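Local coordinates for uncharacterized protein (Bombyx mori, PDB 5AZ0) that probably reduces aldehydes and ketones to alcohols with a nicotinamide cofactor, as an aldo-keto reductase with a TIM-barrel fold, at residues R184-C189 / N216-V221; V262-L267 / I272-K277. One frame throughout, in Å; residues are numbered along the deposited sequence.

Interaction 1: R184-C189 / N216-V221; sequences RLLTNC and NEVVVV
Leu-186 meets Asn-216 and Val-218 in a small, mainly apolar contact on the outside of the aldo-keto reductase (beta/alpha)8 barrel, where the C-terminal end of helix 179-188 lies against the turn that carries helix 207-215 into strand 219-223. Only about 102 Å² is buried, and no hydrogen bond crosses. Leu-186 is the one residue that 184-189 contributes. Its chi1 of -73° sets CG beside the backbone N and turns it out toward 216-221. The two methyl groups have separate partners: CD1 lies along CB and CG of Asn-216, 3.8 Å from CB, while CD2 comes more loosely to CG2 of Val-218, at 4.4 Å. The amide of Asn-216 is held from its own helix, ND2 being bonded to Tyr-212 O one turn back in helix 207-215. The next residue, Glu-217, has positive phi and is the C-prime residue of a Schellman motif, with Val-218 N bonded to Cys-213 O and Glu-217 N to Gln-214 O; this reversal brings Asn-216 and Val-218 to the same leucine. Tyr-212 also touches Leu-186, so the leucine packs on the helix as well as on its end. On another side of helix 179-188, Arg-184 forms a salt bridge with Asp-152, and Leu-185 packs on Trp-157 of helix 153-165. The last turn is closed by a doubled grip on one carbonyl: Asn-188 N and Asn-188 ND2 reach Arg-184 O from opposite faces of its plane, the ND2 bond measuring 3.0 Å.

Interaction 2: V262-L267 / I272-K277; sequences VNLGYL and IVSIPK
The backbones join where Leu-267 and Ile-272 come together, CA atoms 5.3 Å apart, and from there strand 273-274 runs past helix 259-269 as the last strand of the barrel. Ile-272 N donates to Leu-267 O at 3.0 Å and so pins the start of this segment to the helix across a short connection. CB of Ile-272 lies against the same carbonyl oxygen. Ser-274 is the next residue to face the helix, and its OG, set beside the backbone N by a chi1 of -76°, touches methyls of two leucines: CD1 of Leu-267 is 3.5 Å from OG, and CD2 of Leu-264 is 3.9 Å from it. The other methyl of Leu-264, CD1, reaches CG of Pro-276 at 4.3 Å. Val-273 and Ile-275 point away from the helix, and their side chains touch strands 219-223 and 68-70. One water bridges helix and strand, donating to Leu-264 O at 2.8 Å and bonded to Ser-274 OG. A hydroxyl set against leucine methyls thus finds a hydrogen-bond partner in this water, which adds a second polar link, beside the backbone bond, to side-chain packing that is mostly apolar.

From the N terminus, interaction 1 comes first: helix 179-188 leads into strand 195-199 and helix 207-215, and the chain returns to Leu-186 at the start of 216-221, closing a loop of 26 residues. Interaction 2 opens later and spans only four. The two are in series, neither nested nor crossed, with centres about 21 Å apart. Their second segments nevertheless meet as neighbouring strands of the parallel barrel sheet. A probable hydrogen bond joins Val-220 O to Val-273 N at 3.1 Å, and Val-221 packs on Val-273 and Ile-275. Interaction 1 joins helix 179-188 to the turn that leads into strand 219-223; interaction 2 joins helix 259-269 to strand 273-274 and the residues flanking it.

Interaction 1: R184-C189 / N216-V221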
ATOM      1  N   ARG A 184     -19.097   7.810  -3.043  1.00 22.01           N
ATOM      2  CA  ARG A 184     -20.180   7.345  -2.178  1.00 24.79           C
ATOM      3  C   ARG A 184     -19.689   7.275  -0.706  1.00 22.48           C
ATOM      4  O   ARG A 184     -20.372   7.670   0.245  1.00 26.11           O
ATOM      5  CB  ARG A 184     -20.646   5.948  -2.626  1.00 27.04           C
ATOM      6  CG  ARG A 184     -21.922   5.498  -1.897  1.00 28.15           C
ATOM      7  CD  ARG A 184     -22.705   4.476  -2.724  1.00 26.17           C
ATOM      8  NE  ARG A 184     -23.732   3.850  -1.864  1.00 28.87           N
ATOM      9  CZ  ARG A 184     -23.556   2.833  -0.996  1.00 29.85           C
ATOM     10  NH1 ARG A 184     -22.376   2.265  -0.773  1.00 28.16           N
ATOM     11  NH2 ARG A 184     -24.596   2.385  -0.303  1.00 32.07           N
ATOM     12  N   LEU A 185     -18.464   6.805  -0.525  1.00 21.91           N
ATOM     13  CA  LEU A 185     -17.910   6.797   0.891  1.00 22.69           C
ATOM     14  C   LEU A 185     -17.834   8.213   1.458  1.00 18.97           C
ATOM     15  O   LEU A 185     -18.310   8.517   2.562  1.00 19.42           O
ATOM     16  CB  LEU A 185     -16.551   6.052   0.898  1.00 21.89           C
ATOM     17  CG  LEU A 185     -15.871   6.086   2.267  1.00 22.90           C
ATOM     18  CD1 LEU A 185     -16.782   5.497   3.317  1.00 23.26           C
ATOM     19  CD2 LEU A 185     -14.563   5.330   2.186  1.00 23.41           C
ATOM     20  N   LEU A 186     -17.258   9.121   0.683  1.00 21.27           N
ATOM     21  CA  LEU A 186     -17.089  10.506   1.141  1.00 24.78           C
ATOM     22  C   LEU A 186     -18.416  11.251   1.360  1.00 27.57           C
ATOM     23  O   LEU A 186     -18.520  12.116   2.246  1.00 26.09           O
ATOM     24  CB  LEU A 186     -16.194  11.282   0.172  1.00 26.42           C
ATOM     25  CG  LEU A 186     -14.695  10.942   0.207  1.00 26.93           C
ATOM     26  CD1 LEU A 186     -14.019  11.564  -0.983  1.00 30.08           C
ATOM     27  CD2 LEU A 186     -14.088  11.530   1.454  1.00 26.18           C
ATOM     28  N   THR A 187     -19.438  10.847   0.607  1.00 26.70           N
ATOM     29  CA  THR A 187     -20.767  11.471   0.747  1.00 29.88           C
ATOM     30  C   THR A 187     -21.470  10.981   1.974  1.00 29.28           C
ATOM     31  O   THR A 187     -22.228  11.730   2.572  1.00 32.37           O
ATOM     32  CB  THR A 187     -21.675  11.132  -0.462  1.00 33.02           C
ATOM     33  OG1 THR A 187     -21.033  11.602  -1.614  1.00 34.93           O
ATOM     34  CG2 THR A 187     -23.071  11.784  -0.363  1.00 34.24           C
ATOM     35  N   ASN A 188     -21.225   9.737   2.366  1.00 26.69           N
ATOM     36  CA  ASN A 188     -21.928   9.127   3.517  1.00 26.78           C
ATOM     37  C   ASN A 188     -21.198   8.993   4.899  1.00 30.42           C
ATOM     38  O   ASN A 188     -21.834   8.784   5.927  1.00 30.99           O
ATOM     39  CB  ASN A 188     -22.442   7.775   3.024  1.00 25.78           C
ATOM     40  CG  ASN A 188     -23.605   7.955   1.976  1.00 28.39           C
ATOM     41  OD1 ASN A 188     -24.695   8.301   2.361  1.00 28.30           O
ATOM     42  ND2 ASN A 188     -23.315   7.833   0.688  1.00 25.41           N
ATOM     43  N   CYS A 189     -19.878   9.084   4.926  1.00 26.18           N
ATOM     44  CA  CYS A 189     -19.125   8.805   6.173  1.00 23.98           C
ATOM     45  C   CYS A 189     -19.283   9.863   7.199  1.00 25.67           C
ATOM     46  O   CYS A 189     -19.718  10.909   6.868  1.00 24.41           O
ATOM     47  CB  CYS A 189     -17.653   8.672   5.825  1.00 25.45           C
ATOM     48  SG  CYS A 189     -16.937  10.184   5.126  1.00 26.54           S
ATOM     49  N   ASN A 216     -10.217  15.882  -2.807  1.00 23.79           N
ATOM     50  CA  ASN A 216     -10.929  15.699  -1.567  1.00 22.17           C
ATOM     51  C   ASN A 216     -10.013  15.495  -0.356  1.00 24.00           C
ATOM     52  O   ASN A 216     -10.456  15.052   0.700  1.00 24.72           O
ATOM     53  CB  ASN A 216     -11.891  14.577  -1.738  1.00 23.99           C
ATOM     54  CG  ASN A 216     -13.074  14.977  -2.626  1.00 26.75           C
ATOM     55  OD1 ASN A 216     -14.004  15.568  -2.139  1.00 29.35           O
ATOM     56  ND2 ASN A 216     -13.004  14.705  -3.888  1.00 26.46           N
ATOM     57  N   GLU A 217      -8.744  15.851  -0.513  1.00 23.39           N
ATOM     58  CA  GLU A 217      -7.743  15.759   0.545  1.00 24.00           C
ATOM     59  C   GLU A 217      -7.480  14.368   1.115  1.00 23.01           C
ATOM     60  O   GLU A 217      -6.959  14.235   2.213  1.00 21.32           O
ATOM     61  CB  GLU A 217      -8.049  16.652   1.680  1.00 25.35           C
ATOM     62  CG  GLU A 217      -8.615  18.033   1.408  1.00 32.35           C
ATOM     63  CD  GLU A 217      -7.688  18.965   0.716  1.00 35.79           C
ATOM     64  OE1 GLU A 217      -6.503  18.595   0.438  1.00 36.62           O
ATOM     65  OE2 GLU A 217      -8.169  20.096   0.501  1.00 46.29           O
ATOM     66  N   VAL A 218      -7.752  13.352   0.316  1.00 20.79           N
ATOM     67  CA  VAL A 218      -7.369  11.982   0.619  1.00 21.44           C
ATOM     68  C   VAL A 218      -6.035  11.764  -0.042  1.00 21.92           C
ATOM     69  O   VAL A 218      -5.854  12.111  -1.231  1.00 24.36           O
ATOM     70  CB  VAL A 218      -8.401  11.014   0.056  1.00 21.60           C
ATOM     71  CG1 VAL A 218      -8.014   9.562   0.241  1.00 21.04           C
ATOM     72  CG2 VAL A 218      -9.791  11.341   0.629  1.00 20.21           C
ATOM     73  N   VAL A 219      -5.073  11.258   0.728  1.00 19.27           N
ATOM     74  CA  VAL A 219      -3.741  10.919   0.211  1.00 18.00           C
ATOM     75  C   VAL A 219      -3.773   9.575  -0.490  1.00 18.22           C
ATOM     76  O   VAL A 219      -4.379   8.598  -0.005  1.00 19.09           O
ATOM     77  CB  VAL A 219      -2.732  10.920   1.336  1.00 20.33           C
ATOM     78  CG1 VAL A 219      -1.376  10.358   0.883  1.00 20.86           C
ATOM     79  CG2 VAL A 219      -2.576  12.355   1.830  1.00 20.86           C
ATOM     80  N   VAL A 220      -3.140   9.538  -1.652  1.00 16.35           N
ATOM     81  CA  VAL A 220      -3.042   8.368  -2.440  1.00 20.59           C
ATOM     82  C   VAL A 220      -1.734   7.623  -2.111  1.00 20.45           C
ATOM     83  O   VAL A 220      -0.666   8.245  -2.072  1.00 24.37           O
ATOM     84  CB  VAL A 220      -3.056   8.688  -3.938  1.00 20.26           C
ATOM     85  CG1 VAL A 220      -2.860   7.423  -4.747  1.00 22.98           C
ATOM     86  CG2 VAL A 220      -4.382   9.290  -4.304  1.00 22.63           C
ATOM     87  N   VAL A 221      -1.831   6.308  -1.931  1.00 20.55           N
ATOM     88  CA  VAL A 221      -0.681   5.495  -1.561  1.00 21.47           C
ATOM     89  C   VAL A 221      -0.601   4.440  -2.583  1.00 20.38           C
ATOM     90  O   VAL A 221      -1.548   3.704  -2.749  1.00 20.12           O
ATOM     91  CB  VAL A 221      -0.803   4.889  -0.137  1.00 21.72           C
ATOM     92  CG1 VAL A 221       0.316   3.827   0.138  1.00 22.16           C
ATOM     93  CG2 VAL A 221      -0.787   6.017   0.908  1.00 18.82           C
TER

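Interaction 2: V262-L267 / I272-K277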
ATOM      1  N   VAL A 262      13.837   7.008 -10.881  1.00 35.13           N
ATOM      2  CA  VAL A 262      13.082   7.897 -11.700  1.00 37.12           C
ATOM      3  C   VAL A 262      11.600   7.616 -11.478  1.00 29.09           C
ATOM      4  O   VAL A 262      10.883   8.524 -11.182  1.00 30.79           O
ATOM      5  CB  VAL A 262      13.443   7.786 -13.220  1.00 38.13           C
ATOM      6  CG1 VAL A 262      12.464   8.570 -14.098  1.00 36.15           C
ATOM      7  CG2 VAL A 262      14.841   8.353 -13.472  1.00 39.08           C
ATOM      8  N   ASN A 263      11.224   6.374 -11.660  1.00 27.50           N
ATOM      9  CA  ASN A 263       9.884   5.869 -11.346  1.00 33.81           C
ATOM     10  C   ASN A 263       9.371   6.335  -9.965  1.00 32.79           C
ATOM     11  O   ASN A 263       8.321   6.973  -9.898  1.00 30.14           O
ATOM     12  CB  ASN A 263       9.875   4.371 -11.470  1.00 29.57           C
ATOM     13  CG  ASN A 263       8.491   3.763 -11.490  1.00 32.62           C
ATOM     14  OD1 ASN A 263       7.485   4.324 -10.979  1.00 42.46           O
ATOM     15  ND2 ASN A 263       8.420   2.584 -12.027  1.00 30.53           N
ATOM     16  N   LEU A 264      10.134   6.116  -8.884  1.00 33.39           N
ATOM     17  CA  LEU A 264       9.656   6.550  -7.556  1.00 28.54           C
ATOM     18  C   LEU A 264       9.593   8.037  -7.402  1.00 30.62           C
ATOM     19  O   LEU A 264       8.683   8.592  -6.742  1.00 28.09           O
ATOM     20  CB  LEU A 264      10.459   5.944  -6.383  1.00 27.91           C
ATOM     21  CG  LEU A 264      10.377   4.438  -6.299  1.00 30.27           C
ATOM     22  CD1 LEU A 264      11.085   3.911  -5.010  1.00 34.80           C
ATOM     23  CD2 LEU A 264       8.963   3.908  -6.396  1.00 29.82           C
ATOM     24  N   GLY A 265      10.579   8.719  -7.949  1.00 28.96           N
ATOM     25  CA  GLY A 265      10.571  10.153  -7.852  1.00 27.53           C
ATOM     26  C   GLY A 265       9.427  10.830  -8.609  1.00 25.32           C
ATOM     27  O   GLY A 265       8.918  11.863  -8.188  1.00 24.57           O
ATOM     28  N   TYR A 266       9.032  10.225  -9.710  1.00 28.02           N
ATOM     29  CA  TYR A 266       7.898  10.679 -10.511  1.00 29.22           C
ATOM     30  C   TYR A 266       6.587  10.607  -9.648  1.00 28.23           C
ATOM     31  O   TYR A 266       5.862  11.632  -9.454  1.00 28.13           O
ATOM     32  CB  TYR A 266       7.829   9.810 -11.755  1.00 27.79           C
ATOM     33  CG  TYR A 266       6.622  10.129 -12.594  1.00 32.96           C
ATOM     34  CD1 TYR A 266       6.466  11.403 -13.192  1.00 33.79           C
ATOM     35  CD2 TYR A 266       5.603   9.195 -12.756  1.00 32.55           C
ATOM     36  CE1 TYR A 266       5.343  11.715 -13.942  1.00 34.41           C
ATOM     37  CE2 TYR A 266       4.471   9.481 -13.552  1.00 35.78           C
ATOM     38  CZ  TYR A 266       4.352  10.743 -14.156  1.00 36.77           C
ATOM     39  OH  TYR A 266       3.235  11.022 -14.926  1.00 40.82           O
ATOM     40  N   LEU A 267       6.383   9.442  -9.019  1.00 26.40           N
ATOM     41  CA  LEU A 267       5.215   9.239  -8.103  1.00 25.39           C
ATOM     42  C   LEU A 267       5.266  10.234  -6.998  1.00 25.77           C
ATOM     43  O   LEU A 267       4.229  10.884  -6.657  1.00 27.21           O
ATOM     44  CB  LEU A 267       5.105   7.799  -7.549  1.00 24.72           C
ATOM     45  CG  LEU A 267       4.855   6.762  -8.644  1.00 27.00           C
ATOM     46  CD1 LEU A 267       4.975   5.339  -8.156  1.00 26.96           C
ATOM     47  CD2 LEU A 267       3.478   6.928  -9.298  1.00 30.47           C
ATOM     48  N   ILE A 272       2.183  11.335  -4.536  1.00 23.39           N
ATOM     49  CA  ILE A 272       1.754   9.993  -4.224  1.00 21.45           C
ATOM     50  C   ILE A 272       2.828   9.308  -3.352  1.00 24.94           C
ATOM     51  O   ILE A 272       4.008   9.386  -3.681  1.00 24.02           O
ATOM     52  CB  ILE A 272       1.559   9.197  -5.536  1.00 22.69           C
ATOM     53  CG1 ILE A 272       0.390   9.830  -6.295  1.00 24.13           C
ATOM     54  CG2 ILE A 272       1.253   7.753  -5.238  1.00 21.65           C
ATOM     55  CD1 ILE A 272       0.101   9.244  -7.683  1.00 26.91           C
ATOM     56  N   VAL A 273       2.368   8.648  -2.257  1.00 22.85           N
ATOM     57  CA  VAL A 273       3.179   7.883  -1.347  1.00 22.51           C
ATOM     58  C   VAL A 273       3.432   6.565  -2.058  1.00 21.89           C
ATOM     59  O   VAL A 273       2.518   6.026  -2.614  1.00 22.66           O
ATOM     60  CB  VAL A 273       2.430   7.621   0.003  1.00 23.48           C
ATOM     61  CG1 VAL A 273       3.221   6.663   0.880  1.00 25.80           C
ATOM     62  CG2 VAL A 273       2.059   8.935   0.736  1.00 23.02           C
ATOM     63  N   SER A 274       4.673   6.068  -2.070  1.00 20.12           N
ATOM     64  CA  SER A 274       5.021   4.749  -2.628  1.00 23.84           C
ATOM     65  C   SER A 274       5.371   3.727  -1.551  1.00 23.28           C
ATOM     66  O   SER A 274       6.070   4.068  -0.592  1.00 24.08           O
ATOM     67  CB  SER A 274       6.235   4.864  -3.517  1.00 26.04           C
ATOM     68  OG  SER A 274       5.791   5.447  -4.739  1.00 34.95           O
ATOM     69  N   ILE A 275       4.953   2.488  -1.787  1.00 23.29           N
ATOM     70  CA  ILE A 275       5.248   1.319  -0.983  1.00 24.93           C
ATOM     71  C   ILE A 275       5.910   0.252  -1.862  1.00 25.11           C
ATOM     72  O   ILE A 275       5.338  -0.805  -2.163  1.00 23.98           O
ATOM     73  CB  ILE A 275       3.997   0.619  -0.384  1.00 28.96           C
ATOM     74  CG1 ILE A 275       3.028   1.575   0.288  1.00 26.81           C
ATOM     75  CG2 ILE A 275       4.431  -0.466   0.624  1.00 29.85           C
ATOM     76  CD1 ILE A 275       3.584   2.440   1.357  1.00 26.18           C
ATOM     77  N   PRO A 276       7.150   0.501  -2.263  1.00 26.30           N
ATOM     78  CA  PRO A 276       7.891  -0.594  -2.878  1.00 28.18           C
ATOM     79  C   PRO A 276       8.147  -1.766  -1.916  1.00 29.42           C
ATOM     80  O   PRO A 276       8.235  -1.552  -0.714  1.00 28.87           O
ATOM     81  CB  PRO A 276       9.207   0.033  -3.232  1.00 26.57           C
ATOM     82  CG  PRO A 276       9.374   1.100  -2.203  1.00 28.69           C
ATOM     83  CD  PRO A 276       7.995   1.672  -1.985  1.00 26.00           C
ATOM     84  N   LYS A 277       8.198  -2.973  -2.474  1.00 30.63           N
ATOM     85  CA  LYS A 277       8.567  -4.142  -1.734  1.00 36.25           C
ATOM     86  C   LYS A 277       9.906  -4.665  -2.245  1.00 38.89           C
ATOM     87  O   LYS A 277      10.050  -4.943  -3.439  1.00 34.90           O
ATOM     88  CB  LYS A 277       7.523  -5.235  -1.823  1.00 36.85           C
ATOM     89  CG  LYS A 277       7.898  -6.362  -0.834  1.00 46.45           C
ATOM     90  CD  LYS A 277       7.747  -7.732  -1.422  1.00 50.01           C
ATOM     91  CE  LYS A 277       8.844  -8.085  -2.344  1.00 49.96           C
ATOM     92  NZ  LYS A 277       8.251  -8.979  -3.366  1.00 63.15           N
TER
HETATM   93  O   HOH W   1       7.610   7.523  -4.387  1.00 23.69           O